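Cyclopropane-fatty-acyl-phospholipid synthase 1 (Mycobacterium tuberculosis, PDB 1KPH) converts a double bond at the distal position of alpha mycolic acids into a cyclopropane ring, using S-adenosyl-L-methionine as the methylene donor. Local coordinates at residues 12-18 and 95-99; 18-23 and 258-262; 45-49 and 235-239; 182-188 and 272-278. All coordinates share one frame; numbering follows the deposited sequence.

How the contacts relate
From the N terminus, helix 9-16 first meets the start of helix 97-109 in contact 1, closing a loop that holds the first strands of the cofactor-binding core. Contact 2 shares Leu18 with it and reaches much further, joining helix 20-23 to helix 256-275; its segments alternate along the chain with those of contact 1. Contact 3, between helices 45-57 and 229-245, falls wholly within the span of contact 2 and crosses contact 1. Contact 4 opens after contact 1 has closed, crosses contacts 2 and 3, and ties the start of helix 186-199 to the end of helix 256-275. A salt bridge from Asp237 to Arg274 joins contacts 3 and 4.

Contact 1: residues 12-18 and 95-99; sequences VQAHYDL and LSKNQ. With SAH (S-adenosyl-L-homocysteine), chain F; 10A (didecyl-dimethyl-ammonium), chain G.
Asp17 and Ser96 are turned to each other by their first torsions: the Asp17 carboxylate carbon stands opposite its own carbonyl carbon (chi1 -78°), while Ser96 OG is swung to the far side from its backbone N (chi1 178°). Ser96 OG donates to Asp17 OD1 at 2.7 Å from above the carboxylate plane. Asn98 N reaches the same Asp17 OD1, also at 2.7 Å, from the opposite face and nearly straight (160°). The second oxygen, Asp17 OD2, gives its syn lone pair to Lys97 N at 3.0 Å. Three bonds therefore fix the rotation of the carboxylate over the first turn of helix 97-109.

Beside this polar cluster, Val12 CG2 packs against Leu95 CD1 at 3.6 Å, the two side chains lying across one another. S-adenosyl-L-homocysteine lies alongside. Its O2' accepts from Leu95 N at 3.2 Å, and its O3' donates to Gln99 OE1 at 2.5 Å. The ring of Tyr16 has the ribose carbon C3' over one face and His15 CD2 over the other, with C11 of didecyl-dimethyl-ammonium at its edge; its OH is hydrogen-bonded to His141.

A carboxylate bonded to N-H groups at a helix start should be stabilised in its charged form, and here it ties helix 9-16 to the segment that grips the cofactor ribose.

Contact 2: residues 18-23 and 258-262; sequences LSDDFF and VYERY
Tyr262 projects from helix 256-275 toward the segment 18-23, and its ring can be followed outward from CB through successive neighbours. CB carries the ring off the helix, and at CG the first partner appears: Phe22 CE2, 3.8 Å from Tyr262 CG. The same Phe22 carbon lies above one face of the tyrosine, near the rim, and is also close to CD1 and CD2. The two rings form a T-shaped pair in which Phe22 supplies the edge, with centroids 5.1 Å apart and planes at 76°. Further out the neighbours change. Tyr262 CE1 and CZ each lie 3.9 Å from Leu18 CD2, whereas Tyr262 CE2 comes within 4.2 Å of Phe23 CE2. At the tip, Tyr262 OH faces two carbons on the same flank, 3.7 Å from Leu18 CD2 and 4.1 Å from Phe23 CZ, and the His15 ring packs nearby.

Phe22 reaches across because its ring carbon CG points away from the backbone N (chi1 -176°), which also sets Phe22 CZ 3.9 Å from Val258 CG1, the two side chains lying side by side and heading opposite ways. Leu18 CD2 touches that same valine methyl. Within the same segment, Ser19 is the N-cap of helix 20-23 and accepts a weak bond from Phe22 N.

Phe23 continues the aromatic cluster toward Tyr33, whose N bonds S-adenosyl-L-homocysteine, and Trp75, probably a cofactor-site residue. The result is a largely apolar, aromatic-rich contact that seats the N-terminal helical region on helix 256-275, beside the Rossmann-like methyltransferase core.

Contact 3: residues 45-49 and 235-239; sequences LQEAQ and TLDLW
Gln49 NE2, close to the indole of Trp239, is held by two acceptors: a water at 3.1 Å from NE2, and the backbone O of Ser34. The same water accepts from Trp239 NE1 at 2.9 Å, lying in the plane of the indole at its edge, so that one oxygen bridges the two helices. Gln49 OE1 is bonded to Lys52, and both ends of the amide are therefore fixed. A bend at chi2 (-64°) brings Gln49 NE2 to 3.8 Å from Trp239 CZ2, with amide and ring planes 29° apart.

Next to the bridge the packing is apolar. Leu45 CD2 approaches Trp239 CD1 at 3.7 Å, the two side chains set nearly perpendicular, and Leu45 CB meets Leu238 CD1 at 3.9 Å. Thr235 CG2 covers one face of the indole from within its own helix and also lies 4.1 Å from Gln49 NE2.

The short helix axes approach to 11.6 Å and run roughly antiparallel, at 142°. Trp239 also meets Tyr33 edge-to-face and touches didecyl-dimethyl-ammonium. It thus places one side of this helix pair at the didecyl-dimethyl-ammonium pocket, probably where the acyl chain of the substrate binds in this cyclopropane synthase of the Rossmann-like methyltransferase class.

Contact 4: residues 182-188 and 272-278; sequences LPMSFTF and MFRIGYI
Tyr277 OH donates to Pro183 O across only 2.4 Å, too short to be taken literally: Leu182 and Pro183 are poorly ordered, so the bond is plausible in kind but doubtful in length. The tyrosine ring that carries this hydroxyl is wedged between residues on several sides. Its edge is directed at the face of Phe188 in a T-shaped pair, with planes at 90° and centroids 5.2 Å apart, and Tyr277 CD1 comes to 3.5 Å from Phe188 CG. Nearer the backbone, Tyr277 CB makes a CH-pi contact over the same face, 4.0 Å from the Phe188 centroid. Leu182 runs alongside the ring, pointing the other way, with CD1 3.4 Å from Tyr277 CD2. Met184 SD approaches obliquely, a Met-aromatic contact at 4.6 Å from the Tyr277 centroid.

Phe188 extends from its helix with CG directed away from the backbone N (chi1 179°). This sets its ring edge against Met272 CG, 3.5 Å from Phe188 CE1, and against Ile278 CG2, 3.9 Å from Phe188 CZ. Met272 SD also lies at that edge.

The position of Tyr277 follows from how helix 256-275 ends. Gly276, with phi 94°, is the C-prime residue of a Schellman motif in which Tyr277 N bonds Met272 O and Gly276 N makes a weaker bond to Phe273 O. The chain then enters strand 278-286, whose first residue, Ile278, touches didecyl-dimethyl-ammonium. Helix 186-199 begins opposite, Ile177 of helix 174-177 packs on both Leu182 and Phe188, and helix 229-245 flanks the other side through Tyr232 stacked on Phe273.

Contact 1: residues 12-18 and 95-99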
# COMPACT_ATOMS: atom_id res chain seq x y z
N VAL A 12 3.15 -11.41 -6.56
CA VAL A 12 3.57 -10.12 -6.02
C VAL A 12 4.87 -9.69 -6.67
O VAL A 12 5.00 -8.55 -7.10
CB VAL A 12 3.75 -10.20 -4.49
CG1 VAL A 12 4.35 -8.91 -3.96
CG2 VAL A 12 2.41 -10.47 -3.83
N GLN A 13 5.82 -10.62 -6.76
CA GLN A 13 7.10 -10.33 -7.37
C GLN A 13 6.94 -10.00 -8.85
O GLN A 13 7.75 -9.27 -9.43
CB GLN A 13 8.05 -11.52 -7.21
CG GLN A 13 8.63 -11.65 -5.81
CD GLN A 13 9.49 -12.89 -5.65
OE1 GLN A 13 10.22 -13.28 -6.56
NE2 GLN A 13 9.43 -13.51 -4.47
N ALA A 14 5.89 -10.53 -9.47
CA ALA A 14 5.64 -10.27 -10.88
C ALA A 14 5.58 -8.77 -11.15
O ALA A 14 6.02 -8.30 -12.20
CB ALA A 14 4.34 -10.94 -11.32
N HIS A 15 5.04 -8.02 -10.19
CA HIS A 15 4.91 -6.58 -10.35
C HIS A 15 6.08 -5.76 -9.80
O HIS A 15 6.72 -5.02 -10.54
CB HIS A 15 3.62 -6.10 -9.68
CG HIS A 15 3.33 -4.65 -9.91
ND1 HIS A 15 2.64 -4.19 -11.02
CD2 HIS A 15 3.68 -3.54 -9.21
CE1 HIS A 15 2.58 -2.88 -10.99
NE2 HIS A 15 3.20 -2.46 -9.90
N TYR A 16 6.37 -5.91 -8.51
CA TYR A 16 7.42 -5.12 -7.86
C TYR A 16 8.88 -5.46 -8.15
O TYR A 16 9.76 -4.64 -7.90
CB TYR A 16 7.19 -5.09 -6.35
CG TYR A 16 5.78 -4.67 -5.97
CD1 TYR A 16 4.78 -5.62 -5.79
CD2 TYR A 16 5.45 -3.32 -5.85
CE1 TYR A 16 3.47 -5.24 -5.49
CE2 TYR A 16 4.14 -2.94 -5.55
CZ TYR A 16 3.16 -3.90 -5.37
OH TYR A 16 1.86 -3.53 -5.08
N ASP A 17 9.15 -6.66 -8.65
CA ASP A 17 10.53 -6.99 -8.96
C ASP A 17 10.85 -6.74 -10.42
O ASP A 17 11.85 -7.23 -10.94
CB ASP A 17 10.85 -8.45 -8.59
CG ASP A 17 11.07 -8.63 -7.11
OD1 ASP A 17 11.55 -7.67 -6.46
OD2 ASP A 17 10.79 -9.72 -6.58
N LEU A 18 10.01 -5.94 -11.07
CA LEU A 18 10.20 -5.59 -12.47
C LEU A 18 11.55 -4.91 -12.65
O LEU A 18 12.34 -5.30 -13.51
CB LEU A 18 9.09 -4.66 -12.93
CG LEU A 18 9.12 -4.17 -14.39
CD1 LEU A 18 8.96 -5.35 -15.33
CD2 LEU A 18 8.01 -3.16 -14.61
N LEU A 95 7.39 -9.26 -0.06
CA LEU A 95 7.63 -10.44 -0.88
C LEU A 95 8.50 -10.09 -2.07
O LEU A 95 8.86 -10.97 -2.86
CB LEU A 95 6.29 -11.01 -1.37
CG LEU A 95 5.23 -11.23 -0.30
CD1 LEU A 95 4.00 -11.89 -0.93
CD2 LEU A 95 5.79 -12.10 0.82
N SER A 96 8.85 -8.82 -2.19
CA SER A 96 9.67 -8.34 -3.30
C SER A 96 11.17 -8.46 -3.02
O SER A 96 11.68 -7.87 -2.06
CB SER A 96 9.32 -6.88 -3.61
OG SER A 96 10.13 -6.36 -4.64
N LYS A 97 11.87 -9.21 -3.86
CA LYS A 97 13.31 -9.40 -3.69
C LYS A 97 14.03 -8.05 -3.78
O LYS A 97 14.85 -7.72 -2.92
CB LYS A 97 13.86 -10.33 -4.77
CG LYS A 97 13.14 -11.66 -4.88
CD LYS A 97 13.83 -12.58 -5.88
CE LYS A 97 13.03 -13.86 -6.11
NZ LYS A 97 12.71 -14.54 -4.83
N ASN A 98 13.71 -7.29 -4.82
CA ASN A 98 14.34 -5.99 -5.03
C ASN A 98 14.07 -5.00 -3.90
O ASN A 98 14.92 -4.16 -3.59
CB ASN A 98 13.88 -5.39 -6.37
CG ASN A 98 14.28 -6.25 -7.56
OD1 ASN A 98 15.18 -7.09 -7.45
ND2 ASN A 98 13.64 -6.02 -8.70
N GLN A 99 12.89 -5.09 -3.29
CA GLN A 99 12.55 -4.19 -2.20
C GLN A 99 13.29 -4.61 -0.95
O GLN A 99 13.80 -3.77 -0.20
CB GLN A 99 11.04 -4.20 -1.95
CG GLN A 99 10.22 -3.68 -3.12
CD GLN A 99 8.75 -3.55 -2.79
OE1 GLN A 99 8.21 -4.33 -2.00
NE2 GLN A 99 8.08 -2.58 -3.40
N SAH F . 3.50 0.10 1.83
CA SAH F . 4.41 0.55 0.77
CB SAH F . 4.37 -0.38 -0.45
CG SAH F . 2.99 -0.78 -1.04
C SAH F . 4.06 1.99 0.33
OXT SAH F . 4.85 2.58 -0.43
C5' SAH F . 2.55 -3.45 -1.78
C4' SAH F . 3.56 -4.03 -0.80
O4' SAH F . 3.00 -5.05 0.07
C3' SAH F . 4.76 -4.67 -1.49
O3' SAH F . 5.98 -4.26 -0.81
C2' SAH F . 4.50 -6.15 -1.35
O2' SAH F . 5.71 -6.92 -1.42
C1' SAH F . 3.82 -6.23 -0.03
N9 SAH F . 3.03 -7.45 0.15
C8 SAH F . 2.07 -8.02 -0.64
N7 SAH F . 1.53 -9.11 -0.21
C5 SAH F . 2.19 -9.31 1.00
C6 SAH F . 2.11 -10.38 2.11
N6 SAH F . 1.28 -11.43 2.05
N1 SAH F . 2.95 -10.23 3.18
C2 SAH F . 3.80 -9.16 3.23
N3 SAH F . 3.95 -8.16 2.33
C4 SAH F . 3.11 -8.30 1.23
C1 10A G . -10.55 -5.73 -8.91
C2 10A G . -9.12 -6.27 -8.79
C3 10A G . -8.24 -5.28 -8.03
C4 10A G . -6.77 -5.69 -7.86
C5 10A G . -6.07 -4.56 -7.08
C6 10A G . -4.56 -4.74 -6.86
C7 10A G . -4.12 -3.47 -6.12
C8 10A G . -2.61 -3.32 -5.91
C9 10A G . -2.35 -1.97 -5.22
C10 10A G . -0.85 -1.67 -5.18
N1 10A G . -0.29 -0.30 -4.76
C11 10A G . 1.21 -0.38 -4.95
C12 10A G . -0.53 -0.04 -3.29
C13 10A G . -0.85 0.93 -5.50
C14 10A G . -0.80 1.07 -7.05
C15 10A G . -1.70 2.17 -7.67
C16 10A G . -3.24 2.07 -7.50
C17 10A G . -3.86 0.85 -8.21
C18 10A G . -5.38 0.78 -8.06
C19 10A G . -5.94 -0.44 -8.80
C20 10A G . -7.47 -0.46 -8.68
C21 10A G . -8.08 -1.64 -9.43
C22 10A G . -9.60 -1.57 -9.29

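Contact 2: residues 18-23 and 258-262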
# COMPACT_ATOMS: atom_id res chain seq x y z
N LEU A 18 10.01 -5.94 -11.07
CA LEU A 18 10.20 -5.59 -12.47
C LEU A 18 11.55 -4.91 -12.65
O LEU A 18 12.34 -5.30 -13.51
CB LEU A 18 9.09 -4.66 -12.93
CG LEU A 18 9.12 -4.17 -14.39
CD1 LEU A 18 8.96 -5.35 -15.33
CD2 LEU A 18 8.01 -3.16 -14.61
N SER A 19 11.81 -3.90 -11.83
CA SER A 19 13.06 -3.14 -11.87
C SER A 19 12.93 -1.83 -11.10
O SER A 19 12.19 -0.94 -11.51
CB SER A 19 13.45 -2.81 -13.31
OG SER A 19 14.42 -1.78 -13.36
N ASP A 20 13.66 -1.70 -9.99
CA ASP A 20 13.60 -0.47 -9.20
C ASP A 20 13.80 0.73 -10.11
O ASP A 20 13.10 1.73 -10.01
CB ASP A 20 14.68 -0.47 -8.12
CG ASP A 20 14.38 -1.44 -7.00
OD1 ASP A 20 15.14 -1.43 -6.01
OD2 ASP A 20 13.40 -2.19 -7.11
N ASP A 21 14.78 0.61 -11.01
CA ASP A 21 15.09 1.67 -11.94
C ASP A 21 13.85 2.12 -12.70
O ASP A 21 13.69 3.30 -13.00
CB ASP A 21 16.16 1.20 -12.93
CG ASP A 21 17.44 0.77 -12.24
OD1 ASP A 21 18.16 1.66 -11.72
OD2 ASP A 21 17.73 -0.45 -12.21
N PHE A 22 12.96 1.17 -13.01
CA PHE A 22 11.73 1.50 -13.73
C PHE A 22 10.72 2.24 -12.86
O PHE A 22 10.16 3.26 -13.27
CB PHE A 22 11.06 0.23 -14.28
CG PHE A 22 9.83 0.51 -15.11
CD1 PHE A 22 9.95 0.93 -16.42
CD2 PHE A 22 8.56 0.40 -14.55
CE1 PHE A 22 8.82 1.24 -17.18
CE2 PHE A 22 7.42 0.70 -15.30
CZ PHE A 22 7.56 1.12 -16.62
N PHE A 23 10.48 1.74 -11.65
CA PHE A 23 9.54 2.39 -10.76
C PHE A 23 10.01 3.79 -10.42
O PHE A 23 9.20 4.70 -10.26
CB PHE A 23 9.35 1.57 -9.49
CG PHE A 23 8.55 0.32 -9.70
CD1 PHE A 23 9.18 -0.92 -9.77
CD2 PHE A 23 7.17 0.39 -9.86
CE1 PHE A 23 8.44 -2.08 -9.99
CE2 PHE A 23 6.42 -0.76 -10.09
CZ PHE A 23 7.05 -2.00 -10.15
N VAL A 258 6.02 -2.60 -22.06
CA VAL A 258 5.86 -2.42 -20.62
C VAL A 258 5.42 -0.99 -20.34
O VAL A 258 4.57 -0.75 -19.48
CB VAL A 258 7.18 -2.69 -19.86
CG1 VAL A 258 7.04 -2.30 -18.40
CG2 VAL A 258 7.54 -4.17 -19.97
N TYR A 259 6.00 -0.04 -21.06
CA TYR A 259 5.66 1.37 -20.90
C TYR A 259 4.17 1.59 -21.17
O TYR A 259 3.45 2.14 -20.33
CB TYR A 259 6.48 2.23 -21.87
CG TYR A 259 5.98 3.65 -21.97
CD1 TYR A 259 6.23 4.58 -20.96
CD2 TYR A 259 5.22 4.05 -23.07
CE1 TYR A 259 5.72 5.88 -21.04
CE2 TYR A 259 4.71 5.34 -23.16
CZ TYR A 259 4.96 6.25 -22.14
OH TYR A 259 4.44 7.51 -22.23
N GLU A 260 3.72 1.16 -22.35
CA GLU A 260 2.32 1.30 -22.75
C GLU A 260 1.38 0.70 -21.72
O GLU A 260 0.34 1.27 -21.40
CB GLU A 260 2.08 0.61 -24.10
CG GLU A 260 2.79 1.26 -25.27
CD GLU A 260 2.40 2.72 -25.45
OE1 GLU A 260 1.19 3.01 -25.51
OE2 GLU A 260 3.32 3.56 -25.52
N ARG A 261 1.75 -0.47 -21.21
CA ARG A 261 0.93 -1.15 -20.22
C ARG A 261 0.82 -0.32 -18.94
O ARG A 261 -0.27 -0.15 -18.40
CB ARG A 261 1.54 -2.52 -19.91
CG ARG A 261 0.69 -3.40 -19.01
CD ARG A 261 1.19 -4.83 -19.04
NE ARG A 261 2.59 -4.92 -18.64
CZ ARG A 261 3.33 -6.01 -18.75
NH1 ARG A 261 2.81 -7.12 -19.26
NH2 ARG A 261 4.60 -6.00 -18.35
N TYR A 262 1.94 0.20 -18.46
CA TYR A 262 1.92 1.00 -17.25
C TYR A 262 1.20 2.33 -17.40
O TYR A 262 0.57 2.80 -16.45
CB TYR A 262 3.33 1.20 -16.70
CG TYR A 262 3.73 0.08 -15.77
CD1 TYR A 262 3.98 -1.20 -16.26
CD2 TYR A 262 3.76 0.27 -14.38
CE1 TYR A 262 4.25 -2.26 -15.40
CE2 TYR A 262 4.03 -0.78 -13.51
CZ TYR A 262 4.28 -2.05 -14.04
OH TYR A 262 4.54 -3.10 -13.20

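Contact 3: residues 45-49 and 235-239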
# COMPACT_ATOMS: atom_id res chain seq x y z
N LEU A 45 4.49 16.10 -4.67
CA LEU A 45 4.15 14.70 -4.46
C LEU A 45 4.92 14.16 -3.25
O LEU A 45 4.36 13.44 -2.42
CB LEU A 45 4.50 13.88 -5.71
CG LEU A 45 4.31 12.36 -5.64
CD1 LEU A 45 2.86 12.02 -5.29
CD2 LEU A 45 4.70 11.75 -6.98
N GLN A 46 6.20 14.53 -3.15
CA GLN A 46 7.03 14.08 -2.05
C GLN A 46 6.48 14.54 -0.71
O GLN A 46 6.41 13.75 0.23
CB GLN A 46 8.47 14.58 -2.23
CG GLN A 46 9.45 14.03 -1.17
CD GLN A 46 10.90 14.43 -1.43
OE1 GLN A 46 11.43 14.20 -2.51
NE2 GLN A 46 11.54 15.00 -0.42
N GLU A 47 6.07 15.81 -0.63
CA GLU A 47 5.52 16.36 0.61
C GLU A 47 4.20 15.68 0.95
O GLU A 47 3.92 15.39 2.11
CB GLU A 47 5.29 17.87 0.47
CG GLU A 47 6.54 18.68 0.16
CD GLU A 47 6.26 20.16 -0.05
OE1 GLU A 47 5.14 20.50 -0.50
OE2 GLU A 47 7.16 20.98 0.23
N ALA A 48 3.39 15.41 -0.08
CA ALA A 48 2.10 14.77 0.11
C ALA A 48 2.24 13.31 0.54
O ALA A 48 1.39 12.77 1.25
CB ALA A 48 1.27 14.87 -1.17
N GLN A 49 3.31 12.65 0.09
CA GLN A 49 3.54 11.27 0.48
C GLN A 49 3.98 11.23 1.94
O GLN A 49 3.60 10.34 2.69
CB GLN A 49 4.60 10.62 -0.42
CG GLN A 49 4.11 10.31 -1.83
CD GLN A 49 2.99 9.28 -1.84
OE1 GLN A 49 2.31 9.09 -0.84
NE2 GLN A 49 2.80 8.63 -2.98
N THR A 235 -2.55 11.79 -7.21
CA THR A 235 -1.33 11.01 -7.05
C THR A 235 -1.05 10.28 -8.37
O THR A 235 0.05 10.34 -8.91
CB THR A 235 -1.47 9.97 -5.91
OG1 THR A 235 -1.74 10.63 -4.67
CG2 THR A 235 -0.19 9.16 -5.77
N LEU A 236 -2.07 9.59 -8.87
CA LEU A 236 -1.96 8.84 -10.12
C LEU A 236 -1.67 9.75 -11.31
O LEU A 236 -0.91 9.38 -12.21
CB LEU A 236 -3.23 8.03 -10.35
CG LEU A 236 -3.38 6.81 -9.43
CD1 LEU A 236 -4.83 6.35 -9.37
CD2 LEU A 236 -2.48 5.69 -9.94
N ASP A 237 -2.28 10.93 -11.34
CA ASP A 237 -2.04 11.87 -12.43
C ASP A 237 -0.57 12.28 -12.42
O ASP A 237 0.07 12.36 -13.47
CB ASP A 237 -2.92 13.12 -12.31
CG ASP A 237 -4.38 12.86 -12.65
OD1 ASP A 237 -4.67 11.90 -13.39
OD2 ASP A 237 -5.24 13.64 -12.19
N LEU A 238 -0.03 12.52 -11.22
CA LEU A 238 1.37 12.93 -11.09
C LEU A 238 2.31 11.79 -11.46
O LEU A 238 3.39 12.02 -12.01
CB LEU A 238 1.67 13.41 -9.66
CG LEU A 238 0.93 14.66 -9.18
CD1 LEU A 238 1.45 15.07 -7.82
CD2 LEU A 238 1.12 15.80 -10.17
N TRP A 239 1.93 10.55 -11.14
CA TRP A 239 2.78 9.41 -11.48
C TRP A 239 2.84 9.24 -12.99
O TRP A 239 3.92 9.03 -13.55
CB TRP A 239 2.25 8.11 -10.85
CG TRP A 239 2.52 7.96 -9.38
CD1 TRP A 239 3.42 8.67 -8.63
CD2 TRP A 239 1.89 7.04 -8.48
NE1 TRP A 239 3.39 8.24 -7.33
CE2 TRP A 239 2.46 7.24 -7.21
CE3 TRP A 239 0.90 6.05 -8.64
CZ2 TRP A 239 2.07 6.50 -6.08
CZ3 TRP A 239 0.51 5.31 -7.52
CH2 TRP A 239 1.10 5.54 -6.26
O HOH W 1 5.13 8.44 -5.07

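Contact 4: residues 182-188 and 272-278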
# COMPACT_ATOMS: atom_id res chain seq x y z
N LEU A 182 -23.97 4.78 -11.81
CA LEU A 182 -22.67 4.82 -12.46
C LEU A 182 -22.67 4.05 -13.77
O LEU A 182 -22.83 2.83 -13.79
CB LEU A 182 -21.61 4.24 -11.52
CG LEU A 182 -21.43 4.94 -10.17
CD1 LEU A 182 -20.47 4.15 -9.30
CD2 LEU A 182 -20.92 6.36 -10.39
N PRO A 183 -22.51 4.76 -14.90
CA PRO A 183 -22.49 4.12 -16.22
C PRO A 183 -21.24 3.27 -16.39
O PRO A 183 -20.70 2.76 -15.40
CB PRO A 183 -22.51 5.32 -17.17
CG PRO A 183 -21.71 6.33 -16.42
CD PRO A 183 -22.27 6.21 -15.02
N MET A 184 -20.80 3.10 -17.63
CA MET A 184 -19.60 2.32 -17.91
C MET A 184 -19.74 0.87 -17.46
O MET A 184 -19.97 -0.02 -18.28
CB MET A 184 -18.40 2.97 -17.22
CG MET A 184 -18.31 4.47 -17.49
SD MET A 184 -17.21 5.33 -16.36
CE MET A 184 -15.66 5.25 -17.28
N SER A 185 -19.60 0.63 -16.15
CA SER A 185 -19.71 -0.70 -15.57
C SER A 185 -18.89 -1.74 -16.34
O SER A 185 -17.82 -2.13 -15.89
CB SER A 185 -21.18 -1.14 -15.50
OG SER A 185 -21.78 -1.15 -16.78
N PHE A 186 -19.42 -2.17 -17.48
CA PHE A 186 -18.73 -3.14 -18.32
C PHE A 186 -17.29 -2.68 -18.52
O PHE A 186 -16.35 -3.46 -18.40
CB PHE A 186 -19.42 -3.26 -19.69
CG PHE A 186 -20.75 -3.96 -19.64
CD1 PHE A 186 -21.59 -3.94 -20.75
CD2 PHE A 186 -21.15 -4.65 -18.50
CE1 PHE A 186 -22.81 -4.60 -20.73
CE2 PHE A 186 -22.38 -5.32 -18.47
CZ PHE A 186 -23.21 -5.29 -19.58
N THR A 187 -17.13 -1.40 -18.83
CA THR A 187 -15.81 -0.82 -19.03
C THR A 187 -15.00 -0.99 -17.75
O THR A 187 -13.82 -1.33 -17.79
CB THR A 187 -15.90 0.68 -19.37
OG1 THR A 187 -16.63 0.84 -20.60
CG2 THR A 187 -14.51 1.28 -19.53
N PHE A 188 -15.64 -0.75 -16.62
CA PHE A 188 -14.99 -0.89 -15.32
C PHE A 188 -14.52 -2.34 -15.16
O PHE A 188 -13.34 -2.60 -14.93
CB PHE A 188 -15.95 -0.52 -14.20
CG PHE A 188 -15.37 -0.66 -12.82
CD1 PHE A 188 -14.17 -0.04 -12.48
CD2 PHE A 188 -16.03 -1.41 -11.85
CE1 PHE A 188 -13.63 -0.16 -11.20
CE2 PHE A 188 -15.50 -1.54 -10.56
CZ PHE A 188 -14.30 -0.91 -10.24
N MET A 272 -10.81 6.07 -12.62
CA MET A 272 -11.64 5.24 -11.76
C MET A 272 -11.86 5.91 -10.41
O MET A 272 -12.95 5.84 -9.85
CB MET A 272 -10.99 3.86 -11.58
CG MET A 272 -11.81 2.71 -12.15
SD MET A 272 -12.29 2.96 -13.88
CE MET A 272 -13.94 3.63 -13.69
N PHE A 273 -10.82 6.55 -9.89
CA PHE A 273 -10.95 7.24 -8.61
C PHE A 273 -11.70 8.55 -8.80
O PHE A 273 -12.49 8.95 -7.94
CB PHE A 273 -9.58 7.52 -7.99
CG PHE A 273 -9.00 6.35 -7.23
CD1 PHE A 273 -7.96 5.60 -7.77
CD2 PHE A 273 -9.52 5.98 -5.99
CE1 PHE A 273 -7.45 4.50 -7.08
CE2 PHE A 273 -9.02 4.88 -5.29
CZ PHE A 273 -7.98 4.14 -5.84
N ARG A 274 -11.47 9.21 -9.93
CA ARG A 274 -12.13 10.47 -10.23
C ARG A 274 -13.65 10.30 -10.28
O ARG A 274 -14.38 11.11 -9.71
CB ARG A 274 -11.63 11.04 -11.56
CG ARG A 274 -11.13 12.48 -11.49
CD ARG A 274 -10.90 13.08 -12.88
NE ARG A 274 -9.85 12.38 -13.63
CZ ARG A 274 -8.55 12.48 -13.38
NH1 ARG A 274 -8.12 13.25 -12.39
NH2 ARG A 274 -7.68 11.79 -14.10
N ILE A 275 -14.12 9.25 -10.94
CA ILE A 275 -15.55 8.99 -11.06
C ILE A 275 -16.17 8.31 -9.83
O ILE A 275 -17.39 8.29 -9.67
CB ILE A 275 -15.87 8.15 -12.32
CG1 ILE A 275 -17.38 8.03 -12.50
CG2 ILE A 275 -15.23 6.78 -12.21
CD1 ILE A 275 -17.79 7.39 -13.81
N GLY A 276 -15.32 7.75 -8.97
CA GLY A 276 -15.82 7.12 -7.76
C GLY A 276 -16.10 5.63 -7.74
O GLY A 276 -16.74 5.15 -6.80
N TYR A 277 -15.64 4.88 -8.74
CA TYR A 277 -15.89 3.44 -8.74
C TYR A 277 -15.02 2.75 -7.70
O TYR A 277 -15.33 1.65 -7.25
CB TYR A 277 -15.63 2.83 -10.12
CG TYR A 277 -16.67 3.21 -11.15
CD1 TYR A 277 -16.83 2.47 -12.33
CD2 TYR A 277 -17.49 4.32 -10.96
CE1 TYR A 277 -17.78 2.83 -13.28
CE2 TYR A 277 -18.43 4.70 -11.91
CZ TYR A 277 -18.57 3.95 -13.07
OH TYR A 277 -19.51 4.34 -14.00
N ILE A 278 -13.92 3.39 -7.33
CA ILE A 278 -13.02 2.83 -6.32
C ILE A 278 -12.68 3.91 -5.30
O ILE A 278 -12.74 5.10 -5.59
CB ILE A 278 -11.73 2.26 -6.95
CG1 ILE A 278 -11.08 3.30 -7.86
CG2 ILE A 278 -12.05 0.98 -7.71
CD1 ILE A 278 -9.86 2.78 -8.59